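Local coordinates for uncharacterized protein (PDB 6BO3) that probably serves as a penton protein in the turrets at the capsid vertices of the archaeal virus STIV, at residues 54-59 against 100-105. The protein carries 1 engineered substitution. Residues are numbered along the deposited sequence; the frame is centred on the assembly and turned at random.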
# COMPACT_ATOMS: atom_id res chain seq x y z
N GLN A 54 12.03 5.81 7.95
CA GLN A 54 12.32 7.24 7.94
C GLN A 54 13.74 7.61 7.52
O GLN A 54 14.06 8.80 7.44
CB GLN A 54 12.07 7.82 9.34
CG GLN A 54 10.61 7.80 9.77
CD GLN A 54 10.09 6.39 10.03
OE1 GLN A 54 10.73 5.59 10.72
NE2 GLN A 54 8.92 6.08 9.47
N ALA A 55 14.61 6.63 7.28
CA ALA A 55 15.98 6.91 6.90
C ALA A 55 16.04 7.08 5.41
O ALA A 55 15.56 6.23 4.68
CB ALA A 55 16.92 5.79 7.32
N VAL A 56 16.66 8.17 4.97
CA VAL A 56 17.05 8.30 3.57
C VAL A 56 18.16 7.31 3.31
O VAL A 56 19.08 7.17 4.14
CB VAL A 56 17.57 9.70 3.27
CG1 VAL A 56 18.10 9.79 1.84
CG2 VAL A 56 16.47 10.73 3.50
N ILE A 57 18.10 6.61 2.18
CA ILE A 57 19.09 5.61 1.85
C ILE A 57 19.65 5.86 0.45
O ILE A 57 18.97 6.44 -0.43
CB ILE A 57 18.58 4.14 1.96
CG1 ILE A 57 17.32 3.89 1.11
CG2 ILE A 57 18.27 3.76 3.41
CD1 ILE A 57 16.97 2.42 0.99
N ASP A 58 20.90 5.45 0.29
CA ASP A 58 21.60 5.50 -0.99
C ASP A 58 21.78 4.11 -1.55
O ASP A 58 22.30 3.20 -0.88
CB ASP A 58 22.95 6.19 -0.87
CG ASP A 58 22.84 7.56 -0.23
OD1 ASP A 58 21.99 8.37 -0.66
OD2 ASP A 58 23.62 7.80 0.72
N VAL A 59 21.36 3.93 -2.80
CA VAL A 59 21.32 2.62 -3.43
C VAL A 59 22.29 2.63 -4.62
O VAL A 59 22.06 3.35 -5.59
CB VAL A 59 19.90 2.23 -3.91
CG1 VAL A 59 19.88 0.85 -4.54
CG2 VAL A 59 18.90 2.27 -2.76
N GLU A 100 23.14 2.02 1.51
CA GLU A 100 23.84 2.76 2.56
C GLU A 100 22.93 3.79 3.24
O GLU A 100 22.19 4.52 2.57
CB GLU A 100 25.06 3.51 2.00
CG GLU A 100 26.08 2.69 1.21
CD GLU A 100 26.94 3.54 0.27
OE1 GLU A 100 27.08 4.76 0.51
OE2 GLU A 100 27.48 2.99 -0.71
N TYR A 101 23.02 3.86 4.57
CA TYR A 101 22.45 4.97 5.36
C TYR A 101 23.05 6.27 4.86
O TYR A 101 24.28 6.45 4.88
CB TYR A 101 22.81 4.79 6.84
CG TYR A 101 22.25 5.79 7.85
CD1 TYR A 101 20.93 5.71 8.29
CD2 TYR A 101 23.05 6.78 8.42
CE1 TYR A 101 20.42 6.59 9.24
CE2 TYR A 101 22.55 7.67 9.37
CZ TYR A 101 21.24 7.56 9.78
OH TYR A 101 20.71 8.44 10.73
N ASP A 102 22.22 7.19 4.39
CA ASP A 102 22.77 8.47 3.94
C ASP A 102 23.31 9.29 5.12
O ASP A 102 22.62 9.43 6.15
CB ASP A 102 21.78 9.28 3.12
CG ASP A 102 22.42 10.51 2.52
OD1 ASP A 102 23.01 10.40 1.43
OD2 ASP A 102 22.38 11.57 3.16
N PRO A 103 24.53 9.84 5.00
CA PRO A 103 25.14 10.60 6.09
C PRO A 103 24.37 11.88 6.50
O PRO A 103 24.54 12.35 7.61
CB PRO A 103 26.54 10.95 5.56
CG PRO A 103 26.48 10.73 4.09
CD PRO A 103 25.49 9.64 3.88
N SER A 104 23.53 12.41 5.61
CA SER A 104 22.76 13.62 5.90
C SER A 104 21.54 13.35 6.78
O SER A 104 20.85 14.28 7.13
CB SER A 104 22.30 14.29 4.60
OG SER A 104 21.23 13.56 4.00
N ASN A 105 21.27 12.10 7.13
CA ASN A 105 20.11 11.80 7.97
C ASN A 105 20.13 12.50 9.32
O ASN A 105 21.19 12.70 9.92
CB ASN A 105 19.98 10.30 8.19
CG ASN A 105 19.28 9.62 7.04
OD1 ASN A 105 18.12 9.91 6.76
ND2 ASN A 105 19.99 8.74 6.35
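N105 reaches across to V56 and grips its backbone with both ends of the amide, carrying the ladder between antiparallel strands 57-62 and 96-101 past its last bridge. These are the middle strands of a four-stranded sheet in the N-terminal beta sandwich. With CG swung beside its own backbone N (chi1 -83°), N105 takes the V56 N-H on a lone pair of OD1 at 2.9 Å. Its ND2 returns a nearly straight bond to V56 O, also 2.9 Å, which lies almost exactly in the amide plane. The side-chain amide thus does the work of a strand residue's own C=O and N-H in a hydrogen-bonded antiparallel pair. V56 O takes a second, longer bond from D102 N, tilted 30° from the carbonyl plane, so this one oxygen ties both ends of the type I turn D102-N105 to the strand. Deeper in the sheet, D58 and E100 form a hydrogen-bonded pair, D58 N to E100 O and E100 N to D58 O each 2.8 Å.

D58, on the same face of the sheet as E100, meets D102 from the turn obliquely, their carboxylate planes 79° apart. D58 OD2 comes within 2.8 Å of D102 OD1, and Q80 of strand 78-81 adds a weak hydrogen bond to D102 OD1. The other D102 oxygen, OD2, accepts S104 N in an Asx turn from above the carboxylate plane. V56 CG1 lies alongside D102 CB, the two side chains pointing the same way. A55 CB packs obliquely against the Y101 ring, and N105 ND2 sits 3.6 Å above the plane of that ring, over its centre.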